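Pyrrolidone-carboxylate peptidase (Deinococcus radiodurans R1, PDB 5Z48) removes an N-terminal pyroglutamyl (5-oxoproline) group from peptides, acting as a cysteine-type omega peptidase that works as a homotetramer. Local coordinates at residues Q24-L29 and V40-L45; P78-E83 and A131-D136; T118-A123 and E206-Q211. One frame throughout, in Å; residues are numbered along the deposited sequence. Where two conformers were deposited one is given.

Interaction 1: residues Q24-L29 and V40-L45; sequences QAAQEL and VHSALL
S42 hydrogen-bonds through its hydroxyl to the backbone carbonyl of A26, the one polar link between helix 24-29 and strand 40-45. S42 OG gives its proton to A26 O over 2.8 Å. It arrives at a C=O...O angle of 129° and stands 29° off the carbonyl plane, so it meets the oxygen from the side rather than head on. With OG opposite the carbonyl carbon, the hydroxyl is turned up to the helix. A26 O also receives a weak bond from L29 N within the last helical turn, while S42 N is held by H30 ND1.

Van der Waals contacts fill in around this bond. The methyl of A26 faces the strand, 4.1 Å from S42 CB. V40 sets a methyl against a carbonyl oxygen at the end of the helix, CG1 lying 3.5 Å from L29 O. The apolar pair is A26 with L44, which is modelled in two conformers; in one of them CD2 reaches A26 CB, a touch that is therefore less certain.

Helix and strand run roughly antiparallel, 146° between directions, and the axes of these short segments approach to 7.4 Å. They belong to a beta-alpha-beta crossover from strand 5-11 through helix 21-29 to strand 38-45, which pairs parallel with the first. Helix 49-63 lies against the other face of the strand through H41, A43 and L45, and helix 194-211 flanks helix 21-29 at A25 and L29.

Short side chains at A26 and S42 accompany a CA-CA approach of 5.5 Å, and the serine hydroxyl finds its acceptor in a helix carbonyl.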
ATOM      1  N   GLN B  24       2.178  -2.909 -26.360  1.00 10.07           N
ATOM      2  CA  GLN B  24       0.924  -3.331 -26.990  1.00 10.90           C
ATOM      3  C   GLN B  24       0.112  -2.136 -27.457  1.00 10.68           C
ATOM      4  O   GLN B  24      -0.502  -2.177 -28.525  1.00 12.48           O
ATOM      5  CB  GLN B  24       0.105  -4.161 -25.999  1.00 13.60           C
ATOM      6  CG  GLN B  24       0.789  -5.420 -25.536  1.00 17.58           C
ATOM      7  CD  GLN B  24       0.710  -6.501 -26.549  1.00 22.49           C
ATOM      8  OE1 GLN B  24       0.014  -6.360 -27.578  1.00 24.08           O
ATOM      9  NE2 GLN B  24       1.441  -7.600 -26.310  1.00 27.23           N
ATOM     10  N   ALA B  25       0.028  -1.094 -26.629  1.00 11.75           N
ATOM     11  CA  ALA B  25      -0.759   0.072 -27.015  1.00 11.12           C
ATOM     12  C   ALA B  25      -0.136   0.785 -28.211  1.00 11.17           C
ATOM     13  O   ALA B  25      -0.868   1.215 -29.114  1.00 11.70           O
ATOM     14  CB  ALA B  25      -0.883   1.015 -25.824  1.00 13.59           C
ATOM     15  N   ALA B  26       1.192   0.963 -28.204  1.00 11.12           N
ATOM     16  CA  ALA B  26       1.823   1.615 -29.355  1.00 10.02           C
ATOM     17  C   ALA B  26       1.567   0.815 -30.620  1.00 12.37           C
ATOM     18  O   ALA B  26       1.265   1.381 -31.689  1.00 14.46           O
ATOM     19  CB  ALA B  26       3.333   1.790 -29.122  1.00 11.49           C
ATOM     20  N   GLN B  27       1.664  -0.518 -30.536  1.00 11.92           N
ATOM     21  CA  GLN B  27       1.446  -1.339 -31.718  1.00 13.45           C
ATOM     22  C   GLN B  27       0.028  -1.185 -32.253  1.00 15.25           C
ATOM     23  O   GLN B  27      -0.176  -1.068 -33.474  1.00 15.12           O
ATOM     24  CB  GLN B  27       1.747  -2.810 -31.401  1.00 14.48           C
ATOM     25  CG  GLN B  27       2.083  -3.652 -32.652  1.00 16.84           C
ATOM     26  CD  GLN B  27       3.510  -3.371 -33.182  1.00 20.38           C
ATOM     27  OE1 GLN B  27       4.361  -2.867 -32.458  1.00 23.37           O
ATOM     28  NE2 GLN B  27       3.788  -3.811 -34.410  1.00 21.20           N
ATOM     29  N   GLU B  28      -0.974  -1.179 -31.356  1.00 13.33           N
ATOM     30  CA  GLU B  28      -2.356  -1.124 -31.808  1.00 14.45           C
ATOM     31  C   GLU B  28      -2.715   0.226 -32.398  1.00 14.40           C
ATOM     32  O   GLU B  28      -3.573   0.286 -33.307  1.00 16.49           O
ATOM     33  CB  GLU B  28      -3.317  -1.391 -30.646  1.00 17.30           C
ATOM     34  CG  GLU B  28      -3.315  -2.758 -30.039  1.00 23.60           C
ATOM     35  CD  GLU B  28      -4.471  -2.854 -29.035  1.00 29.88           C
ATOM     36  OE1 GLU B  28      -5.637  -2.621 -29.463  1.00 31.89           O
ATOM     37  OE2 GLU B  28      -4.222  -3.091 -27.825  1.00 27.06           O
ATOM     38  N   LEU B  29      -2.080   1.302 -31.928  1.00 13.23           N
ATOM     39  CA  LEU B  29      -2.478   2.634 -32.344  1.00 14.40           C
ATOM     40  C   LEU B  29      -1.650   3.162 -33.511  1.00 15.41           C
ATOM     41  O   LEU B  29      -1.997   4.216 -34.068  1.00 13.79           O
ATOM     42  CB  LEU B  29      -2.402   3.597 -31.151  1.00 11.86           C
ATOM     43  CG  LEU B  29      -3.404   3.226 -30.044  1.00 12.53           C
ATOM     44  CD1 LEU B  29      -3.097   4.090 -28.808  1.00 12.79           C
ATOM     45  CD2 LEU B  29      -4.875   3.395 -30.478  1.00 14.95           C
ATOM     46  N   VAL B  40      -0.804   9.109 -36.099  1.00 13.43           N
ATOM     47  CA  VAL B  40       0.076   8.501 -35.097  1.00 13.76           C
ATOM     48  C   VAL B  40       1.136   7.673 -35.804  1.00 14.26           C
ATOM     49  O   VAL B  40       0.805   6.867 -36.692  1.00 15.87           O
ATOM     50  CB  VAL B  40      -0.738   7.617 -34.142  1.00 12.73           C
ATOM     51  CG1 VAL B  40       0.223   6.834 -33.171  1.00 12.76           C
ATOM     52  CG2 VAL B  40      -1.768   8.446 -33.369  1.00 16.09           C
ATOM     53  N   HIS B  41       2.402   7.874 -35.441  1.00 12.96           N
ATOM     54  CA  HIS B  41       3.509   7.027 -35.880  1.00 11.43           C
ATOM     55  C   HIS B  41       4.068   6.368 -34.632  1.00 12.28           C
ATOM     56  O   HIS B  41       4.559   7.068 -33.747  1.00 11.95           O
ATOM     57  CB  HIS B  41       4.618   7.858 -36.539  1.00 13.12           C
ATOM     58  CG  HIS B  41       5.808   7.045 -36.923  1.00 12.96           C
ATOM     59  ND1 HIS B  41       5.927   6.456 -38.162  1.00 19.14           N
ATOM     60  CD2 HIS B  41       6.903   6.675 -36.216  1.00 14.60           C
ATOM     61  CE1 HIS B  41       7.072   5.794 -38.220  1.00 21.64           C
ATOM     62  NE2 HIS B  41       7.668   5.890 -37.040  1.00 18.08           N
ATOM     63  N   SER B  42       4.014   5.044 -34.549  1.00 11.76           N
ATOM     64  CA  SER B  42       4.491   4.364 -33.343  1.00 10.44           C
ATOM     65  C   SER B  42       5.876   3.749 -33.540  1.00 10.13           C
ATOM     66  O   SER B  42       6.250   3.329 -34.638  1.00 12.18           O
ATOM     67  CB  SER B  42       3.541   3.239 -32.949  1.00 11.39           C
ATOM     68  OG  SER B  42       2.250   3.744 -32.739  1.00 13.27           O
ATOM     69  N   ALA B  43       6.591   3.597 -32.419  1.00 12.50           N
ATOM     70  CA  ALA B  43       7.864   2.884 -32.377  1.00 11.98           C
ATOM     71  C   ALA B  43       8.062   2.251 -31.011  1.00 13.02           C
ATOM     72  O   ALA B  43       7.557   2.738 -29.996  1.00 14.84           O
ATOM     73  CB  ALA B  43       9.063   3.804 -32.672  1.00 12.63           C
ATOM     74  N   LEU B  44       8.755   1.134 -31.007  0.57 13.91           N
ATOM     75  CA  LEU B  44       9.141   0.515 -29.756  0.57 12.55           C
ATOM     76  C   LEU B  44      10.595   0.824 -29.453  0.57 11.99           C
ATOM     77  O   LEU B  44      11.446   0.834 -30.345  0.57 13.50           O
ATOM     78  CB  LEU B  44       8.925  -0.983 -29.816  0.57 14.29           C
ATOM     79  CG  LEU B  44       7.454  -1.347 -29.950  0.57 14.68           C
ATOM     80  CD1 LEU B  44       7.360  -2.859 -29.776  0.57 13.59           C
ATOM     81  CD2 LEU B  44       6.538  -0.607 -28.955  0.57 15.11           C
ATOM     82  N   LEU B  45      10.855   1.115 -28.189  1.00 10.73           N
ATOM     83  CA  LEU B  45      12.203   1.371 -27.698  1.00 13.03           C
ATOM     84  C   LEU B  45      12.722   0.219 -26.835  1.00 13.28           C
ATOM     85  O   LEU B  45      11.955  -0.417 -26.088  1.00 13.09           O
ATOM     86  CB  LEU B  45      12.206   2.648 -26.848  1.00 11.12           C
ATOM     87  CG  LEU B  45      11.700   3.901 -27.609  1.00 13.25           C
ATOM     88  CD1 LEU B  45      11.628   5.122 -26.671  1.00 10.94           C
ATOM     89  CD2 LEU B  45      12.602   4.276 -28.775  1.00 17.89           C
TER

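Interaction 2: residues P78-E83 and A131-D136; sequences PQVTLE and AEIPGD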
ATOM      1  N   PRO B  78      -2.009   2.032  -9.901  1.00 11.16           N
ATOM      2  CA  PRO B  78      -3.392   1.582 -10.197  1.00 11.51           C
ATOM      3  C   PRO B  78      -4.035   2.244 -11.407  1.00 11.25           C
ATOM      4  O   PRO B  78      -4.960   1.653 -11.991  1.00 14.37           O
ATOM      5  CB  PRO B  78      -4.169   1.954  -8.913  1.00 14.29           C
ATOM      6  CG  PRO B  78      -3.386   3.161  -8.362  1.00 11.67           C
ATOM      7  CD  PRO B  78      -1.926   2.782  -8.633  1.00 11.69           C
ATOM      8  N   GLN B  79      -3.559   3.422 -11.830  1.00 10.65           N
ATOM      9  CA  GLN B  79      -4.256   4.230 -12.827  1.00 10.39           C
ATOM     10  C   GLN B  79      -3.212   4.836 -13.751  1.00 11.23           C
ATOM     11  O   GLN B  79      -2.054   5.043 -13.355  1.00 11.55           O
ATOM     12  CB  GLN B  79      -5.126   5.343 -12.172  1.00  9.06           C
ATOM     13  CG  GLN B  79      -6.155   4.771 -11.180  1.00 11.51           C
ATOM     14  CD  GLN B  79      -6.940   5.818 -10.412  1.00 15.26           C
ATOM     15  OE1 GLN B  79      -6.720   7.017 -10.614  1.00 14.49           O
ATOM     16  NE2 GLN B  79      -7.896   5.374  -9.557  1.00 12.12           N
ATOM     17  N   VAL B  80      -3.626   5.119 -14.995  1.00 10.87           N
ATOM     18  CA  VAL B  80      -2.731   5.858 -15.889  1.00 10.69           C
ATOM     19  C   VAL B  80      -2.313   7.187 -15.264  1.00 10.34           C
ATOM     20  O   VAL B  80      -3.123   7.873 -14.605  1.00 10.27           O
ATOM     21  CB  VAL B  80      -3.386   6.101 -17.257  1.00  7.60           C
ATOM     22  CG1 VAL B  80      -3.530   4.762 -18.014  1.00 11.76           C
ATOM     23  CG2 VAL B  80      -4.753   6.792 -17.168  1.00  9.57           C
ATOM     24  N   THR B  81      -1.046   7.570 -15.503  1.00  8.50           N
ATOM     25  CA  THR B  81      -0.477   8.800 -14.960  1.00  7.43           C
ATOM     26  C   THR B  81       0.351   9.540 -16.004  1.00  9.87           C
ATOM     27  O   THR B  81       0.932   8.945 -16.922  1.00 12.01           O
ATOM     28  CB  THR B  81       0.421   8.554 -13.705  1.00 10.04           C
ATOM     29  OG1 THR B  81       1.395   7.515 -13.971  1.00 11.21           O
ATOM     30  CG2 THR B  81      -0.455   8.158 -12.497  1.00 10.80           C
ATOM     31  N   LEU B  82       0.356  10.869 -15.878  1.00  9.24           N
ATOM     32  CA  LEU B  82       1.150  11.758 -16.735  1.00  7.90           C
ATOM     33  C   LEU B  82       2.314  12.307 -15.920  1.00 10.14           C
ATOM     34  O   LEU B  82       2.098  12.880 -14.833  1.00 10.77           O
ATOM     35  CB  LEU B  82       0.301  12.928 -17.244  1.00 10.22           C
ATOM     36  CG  LEU B  82      -0.909  12.585 -18.065  1.00 13.02           C
ATOM     37  CD1 LEU B  82      -1.732  13.864 -18.206  1.00 15.18           C
ATOM     38  CD2 LEU B  82      -0.471  12.034 -19.431  1.00 13.21           C
ATOM     39  N   GLU B  83       3.554  12.159 -16.438  1.00  9.80           N
ATOM     40  CA  GLU B  83       4.743  12.621 -15.721  1.00  9.69           C
ATOM     41  C   GLU B  83       4.921  14.117 -15.870  1.00 10.20           C
ATOM     42  O   GLU B  83       4.962  14.652 -16.991  1.00 12.20           O
ATOM     43  CB  GLU B  83       6.007  11.895 -16.231  1.00 10.51           C
ATOM     44  CG  GLU B  83       5.937  10.398 -15.954  1.00 11.15           C
ATOM     45  CD  GLU B  83       5.807  10.024 -14.487  1.00 10.36           C
ATOM     46  OE1 GLU B  83       6.044  10.885 -13.587  1.00 10.29           O
ATOM     47  OE2 GLU B  83       5.405   8.845 -14.236  1.00 10.86           O
ATOM     48  N   ALA B 131     -14.039  10.389 -20.599  1.00 13.45           N
ATOM     49  CA  ALA B 131     -14.088   9.011 -21.084  1.00 14.41           C
ATOM     50  C   ALA B 131     -14.204   7.979 -19.966  1.00 14.88           C
ATOM     51  O   ALA B 131     -14.046   6.778 -20.232  1.00 13.06           O
ATOM     52  CB  ALA B 131     -12.845   8.715 -21.934  1.00 13.29           C
ATOM     53  N   GLU B 132     -14.461   8.428 -18.727  1.00 13.40           N
ATOM     54  CA  GLU B 132     -14.618   7.568 -17.544  1.00 14.34           C
ATOM     55  C   GLU B 132     -13.344   6.788 -17.230  1.00 12.10           C
ATOM     56  O   GLU B 132     -13.414   5.676 -16.700  1.00 13.52           O
ATOM     57  CB  GLU B 132     -15.816   6.625 -17.676  1.00 16.88           C
ATOM     58  CG  GLU B 132     -17.127   7.395 -17.871  1.00 21.34           C
ATOM     59  CD  GLU B 132     -18.328   6.516 -18.078  1.00 34.23           C
ATOM     60  OE1 GLU B 132     -19.370   7.064 -18.522  1.00 41.21           O
ATOM     61  OE2 GLU B 132     -18.255   5.282 -17.850  1.00 35.17           O
ATOM     62  N   ILE B 133     -12.195   7.414 -17.460  1.00 11.08           N
ATOM     63  CA  ILE B 133     -10.885   6.827 -17.148  1.00 10.34           C
ATOM     64  C   ILE B 133     -10.295   7.580 -15.962  1.00 14.01           C
ATOM     65  O   ILE B 133      -9.977   8.775 -16.091  1.00 12.86           O
ATOM     66  CB  ILE B 133      -9.935   6.874 -18.359  1.00  9.56           C
ATOM     67  CG1 ILE B 133     -10.528   6.029 -19.492  1.00 12.74           C
ATOM     68  CG2 ILE B 133      -8.537   6.331 -17.997  1.00 13.55           C
ATOM     69  CD1 ILE B 133      -9.813   6.264 -20.823  1.00 12.75           C
ATOM     70  N   PRO B 134     -10.104   6.917 -14.808  1.00 11.41           N
ATOM     71  CA  PRO B 134      -9.362   7.524 -13.685  1.00 14.41           C
ATOM     72  C   PRO B 134      -7.901   7.742 -14.042  1.00  9.08           C
ATOM     73  O   PRO B 134      -7.288   6.917 -14.718  1.00 12.42           O
ATOM     74  CB  PRO B 134      -9.468   6.462 -12.581  1.00 14.64           C
ATOM     75  CG  PRO B 134     -10.478   5.483 -12.985  1.00 17.05           C
ATOM     76  CD  PRO B 134     -10.581   5.551 -14.518  1.00 11.57           C
ATOM     77  N   GLY B 135      -7.340   8.880 -13.609  1.00  9.86           N
ATOM     78  CA  GLY B 135      -5.920   9.129 -13.853  1.00 13.63           C
ATOM     79  C   GLY B 135      -5.452  10.381 -13.147  1.00 12.63           C
ATOM     80  O   GLY B 135      -6.242  11.104 -12.530  1.00 14.62           O
ATOM     81  N   ASP B 136      -4.145  10.628 -13.208  1.00 10.88           N
ATOM     82  CA  ASP B 136      -3.607  11.768 -12.448  1.00 11.51           C
ATOM     83  C   ASP B 136      -2.232  12.124 -12.994  1.00 10.98           C
ATOM     84  O   ASP B 136      -1.689  11.452 -13.860  1.00 11.42           O
ATOM     85  CB  ASP B 136      -3.530  11.475 -10.956  1.00 14.69           C
ATOM     86  CG  ASP B 136      -3.712  12.744 -10.096  1.00 21.46           C
ATOM     87  OD1 ASP B 136      -3.599  13.882 -10.613  1.00 18.22           O
ATOM     88  OD2 ASP B 136      -3.966  12.592  -8.881  1.00 27.27           O
TER
HETATM   89  O   HOH W   1      -7.892   9.391 -10.015  0.62 24.35           O
HETATM   90  O   HOH W   2      -6.483   4.451 -15.324  1.00 11.18           O
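P134 points CB at the face of the Q79 amide, its ring turned steeply to the amide plane. P134 CB stands 3.4 Å from Q79 CD and nearly as near to OE1 and NE2, and the two side chains cross at about a right angle. The chain of Q79 is extended beyond CG (chi2 174°), which carries the amide over P134 CB and NE2 on to the subunit boundary, where NE2 donates to L189 O of the second subunit. An alanine in place of Q79 would probably leave that L189 carbonyl without its donor and take away the amide face from P134 CB.

The close packing continues at V80. Its CG2, in the crowded position between backbone N and carbonyl carbon, presses on P134 O and meets I133 CG2 at 3.9 Å; helices 121-130 and 194-211 cover V80 through W128 and A200. L82 is packed by I124, L125 and W128. Helix 121-130, brought to a close by a Schellman motif with E132 at positive phi, leads into strand 135-138, which pairs in parallel with strand 80-90. D136 bonds to the two neighbours of T81: its N to V80 O, long at 3.3 Å, and its O from L82 N at 2.9 Å (158°), while T81 CA makes a C-H...O contact to the same D136 O.

Against this tight part, the ladder toward P134 gives way to water. Between V80 N and P134 O sits water 2, accepting from V80 N at 3.0 Å and donating to P134 O at 2.7 Å. Water 1 lies 2.7 Å from Q79 OE1. At the end of segment 78-83, within the strand, E83, by similarity an active-site residue, uses OE2 for a hydrogen bond with H171 ND1 and a salt bridge to R77.

Interaction 3: residues T118-A123 and E206-Q211; sequences TLPLRA and EAITAQ. With DMS (dimethyl sulfoxide), chain H.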
ATOM      1  N   THR B 118       5.867  19.194 -21.517  1.00 10.75           N
ATOM      2  CA  THR B 118       5.168  20.294 -22.193  1.00 11.60           C
ATOM      3  C   THR B 118       3.847  19.843 -22.822  1.00 11.50           C
ATOM      4  O   THR B 118       3.277  20.572 -23.653  1.00 12.83           O
ATOM      5  CB  THR B 118       6.080  20.915 -23.249  1.00 13.73           C
ATOM      6  OG1 THR B 118       6.549  19.870 -24.114  1.00 13.59           O
ATOM      7  CG2 THR B 118       7.299  21.598 -22.587  1.00 13.84           C
ATOM      8  N   LEU B 119       3.345  18.671 -22.424  1.00 11.76           N
ATOM      9  CA  LEU B 119       2.004  18.251 -22.786  1.00 12.79           C
ATOM     10  C   LEU B 119       0.967  19.107 -22.051  1.00 10.59           C
ATOM     11  O   LEU B 119       1.240  19.663 -20.983  1.00 11.84           O
ATOM     12  CB  LEU B 119       1.787  16.774 -22.420  1.00 10.42           C
ATOM     13  CG  LEU B 119       2.622  15.748 -23.189  1.00 10.55           C
ATOM     14  CD1 LEU B 119       2.221  14.386 -22.735  1.00 11.48           C
ATOM     15  CD2 LEU B 119       2.339  15.927 -24.670  1.00 12.62           C
ATOM     16  N   PRO B 120      -0.261  19.199 -22.593  1.00 13.45           N
ATOM     17  CA  PRO B 120      -1.350  19.916 -21.916  1.00 11.39           C
ATOM     18  C   PRO B 120      -1.959  19.012 -20.846  1.00 13.28           C
ATOM     19  O   PRO B 120      -2.936  18.315 -21.077  1.00 13.61           O
ATOM     20  CB  PRO B 120      -2.312  20.224 -23.069  1.00 11.45           C
ATOM     21  CG  PRO B 120      -2.089  19.090 -24.055  1.00 11.42           C
ATOM     22  CD  PRO B 120      -0.618  18.786 -23.958  1.00 12.00           C
ATOM     23  N   LEU B 121      -1.297  18.984 -19.669  1.00 12.48           N
ATOM     24  CA  LEU B 121      -1.619  17.977 -18.648  1.00 12.80           C
ATOM     25  C   LEU B 121      -3.082  18.036 -18.244  1.00 11.71           C
ATOM     26  O   LEU B 121      -3.740  16.986 -18.161  1.00 12.32           O
ATOM     27  CB  LEU B 121      -0.717  18.137 -17.408  1.00 13.14           C
ATOM     28  CG  LEU B 121       0.775  17.997 -17.710  1.00 15.49           C
ATOM     29  CD1 LEU B 121       1.565  18.286 -16.408  1.00 15.70           C
ATOM     30  CD2 LEU B 121       1.165  16.649 -18.324  1.00 15.42           C
ATOM     31  N   ARG B 122      -3.602  19.228 -17.928  1.00 12.84           N
ATOM     32  CA  ARG B 122      -4.980  19.284 -17.425  1.00 10.92           C
ATOM     33  C   ARG B 122      -5.990  18.921 -18.508  1.00 12.37           C
ATOM     34  O   ARG B 122      -6.997  18.259 -18.204  1.00 12.78           O
ATOM     35  CB  ARG B 122      -5.299  20.653 -16.819  1.00 14.08           C
ATOM     36  CG  ARG B 122      -4.456  20.996 -15.581  1.00 15.57           C
ATOM     37  CD  ARG B 122      -4.759  20.134 -14.352  1.00 14.72           C
ATOM     38  NE  ARG B 122      -3.715  20.303 -13.314  1.00 15.21           N
ATOM     39  CZ  ARG B 122      -3.674  19.579 -12.198  1.00 15.74           C
ATOM     40  NH1 ARG B 122      -4.612  18.660 -11.953  1.00 16.70           N
ATOM     41  NH2 ARG B 122      -2.678  19.718 -11.342  1.00 14.60           N
ATOM     42  N   ALA B 123      -5.718  19.264 -19.772  1.00 12.98           N
ATOM     43  CA  ALA B 123      -6.622  18.877 -20.852  1.00 13.13           C
ATOM     44  C   ALA B 123      -6.669  17.365 -21.016  1.00 11.88           C
ATOM     45  O   ALA B 123      -7.723  16.791 -21.318  1.00 12.99           O
ATOM     46  CB  ALA B 123      -6.173  19.526 -22.151  1.00 12.61           C
ATOM     47  N   GLU B 206      -5.558  11.915 -28.551  1.00 11.87           N
ATOM     48  CA  GLU B 206      -6.586  12.761 -29.148  1.00 13.71           C
ATOM     49  C   GLU B 206      -6.628  14.127 -28.471  1.00 12.92           C
ATOM     50  O   GLU B 206      -6.807  15.158 -29.145  1.00 15.21           O
ATOM     51  CB  GLU B 206      -7.954  12.049 -29.053  1.00 18.19           C
ATOM     52  CG  GLU B 206      -8.016  10.734 -29.847  1.00 27.29           C
ATOM     53  CD  GLU B 206      -9.279   9.883 -29.627  1.00 34.74           C
ATOM     54  OE1 GLU B 206      -9.968  10.078 -28.603  1.00 37.85           O
ATOM     55  OE2 GLU B 206      -9.564   9.014 -30.491  1.00 36.98           O
ATOM     56  N   ALA B 207      -6.450  14.156 -27.152  1.00 12.05           N
ATOM     57  CA  ALA B 207      -6.484  15.442 -26.451  1.00 11.90           C
ATOM     58  C   ALA B 207      -5.263  16.295 -26.811  1.00 12.54           C
ATOM     59  O   ALA B 207      -5.379  17.518 -26.970  1.00 13.97           O
ATOM     60  CB  ALA B 207      -6.565  15.252 -24.932  1.00 12.56           C
ATOM     61  N   ILE B 208      -4.095  15.660 -26.940  1.00 11.47           N
ATOM     62  CA  ILE B 208      -2.881  16.400 -27.272  1.00 12.51           C
ATOM     63  C   ILE B 208      -3.030  17.064 -28.636  1.00 13.95           C
ATOM     64  O   ILE B 208      -2.737  18.252 -28.815  1.00 15.75           O
ATOM     65  CB  ILE B 208      -1.661  15.459 -27.251  1.00 12.25           C
ATOM     66  CG1 ILE B 208      -1.331  15.020 -25.810  1.00 11.63           C
ATOM     67  CG2 ILE B 208      -0.472  16.164 -27.900  1.00 15.35           C
ATOM     68  CD1 ILE B 208      -0.500  13.710 -25.741  1.00 11.93           C
ATOM     69  N   THR B 209      -3.507  16.301 -29.617  1.00 13.60           N
ATOM     70  CA  THR B 209      -3.551  16.881 -30.955  1.00 15.56           C
ATOM     71  C   THR B 209      -4.688  17.875 -31.098  1.00 22.55           C
ATOM     72  O   THR B 209      -4.604  18.792 -31.927  1.00 22.91           O
ATOM     73  CB  THR B 209      -3.657  15.801 -32.036  1.00 16.75           C
ATOM     74  OG1 THR B 209      -4.880  15.070 -31.867  1.00 19.19           O
ATOM     75  CG2 THR B 209      -2.465  14.800 -31.961  1.00 16.34           C
ATOM     76  N   ALA B 210      -5.763  17.700 -30.334  1.00 18.81           N
ATOM     77  CA  ALA B 210      -6.831  18.687 -30.340  1.00 17.45           C
ATOM     78  C   ALA B 210      -6.317  20.018 -29.806  1.00 19.84           C
ATOM     79  O   ALA B 210      -6.694  21.073 -30.296  1.00 27.09           O
ATOM     80  CB  ALA B 210      -8.013  18.183 -29.513  1.00 20.12           C
ATOM     81  N   GLN B 211      -5.424  19.976 -28.812  1.00 21.68           N
ATOM     82  CA  GLN B 211      -4.930  21.227 -28.232  1.00 26.99           C
ATOM     83  C   GLN B 211      -3.983  21.944 -29.168  1.00 33.15           C
ATOM     84  O   GLN B 211      -3.900  23.176 -29.135  1.00 35.89           O
ATOM     85  CB  GLN B 211      -4.211  20.978 -26.900  1.00 28.94           C
ATOM     86  CG  GLN B 211      -5.085  20.541 -25.753  1.00 32.22           C
ATOM     87  CD  GLN B 211      -6.062  21.624 -25.326  1.00 37.74           C
ATOM     88  OE1 GLN B 211      -5.695  22.789 -25.194  1.00 44.08           O
ATOM     89  NE2 GLN B 211      -7.322  21.251 -25.157  1.00 37.32           N
TER
HETATM   90  S   DMS H 301       1.164  22.059 -18.175  1.00 38.16           S
HETATM   91  O   DMS H 301      -0.080  21.364 -18.571  1.00 36.78           O
HETATM   92  C1  DMS H 301       2.721  21.358 -18.791  1.00 36.74           C
HETATM   93  C2  DMS H 301       1.395  22.047 -16.376  1.00 36.44           C
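P120 and Q211 pass alongside one another, running opposite ways, where the start of helix 121-130 lies against the end of helix 194-211 in this alpha/beta fold. P120 holds the N-cap position and is the centre of an inverse gamma turn; its ring faces the second helix.

From CB outward, Q211 runs along the first segment. CB stands 4.0 Å from P120 CG. CG is closer, 3.7 Å from that same P120 CG, and also touches P120 CB. The chain then bends (chi2 -66°) and brings the amide back over A123: the methyl of A123 sits above the amide face, with A123 CB 3.8 Å from Q211 CD and 3.7 Å from NE2. The grip is by van der Waals contact alone, as no hydrogen bond spans the two segments.

Deeper in, L119 CD2 meets I208 CD1 at 3.8 Å, their side chains crossing at a slant. Both leucine and isoleucine rest on L69 of strand 67-73 and on I124. A207 CB approaches A123 O (4.1 Å). R122 forms salt bridges with D104 and D91 of the third subunit.

A dimethyl sulfoxide, probably from the crystallisation liquor, occupies the helix start: its oxygen accepts from L121 N at 2.9 Å, with an N-H...O angle of 146°.

Interactions 1 and 2 reach the same mixed sheet, with centres 19 Å apart and nearest atoms about 9 Å apart. Helix 194-211 touches all three contacts, and supplies one side of interaction 3. Interactions 2 and 3 touch directly, L82 CD1 lying 3.7 Å from L121 O. Interaction 2 holds E83, an active-site residue by similarity, and its T81 side chain is about 3 Å from that of H171, to which the same role is given by similarity. The side chain of L119 in interaction 3 is about 8 Å from that of E83, while that of L44 in interaction 1 is about 10 Å from the bound pyroglutamate.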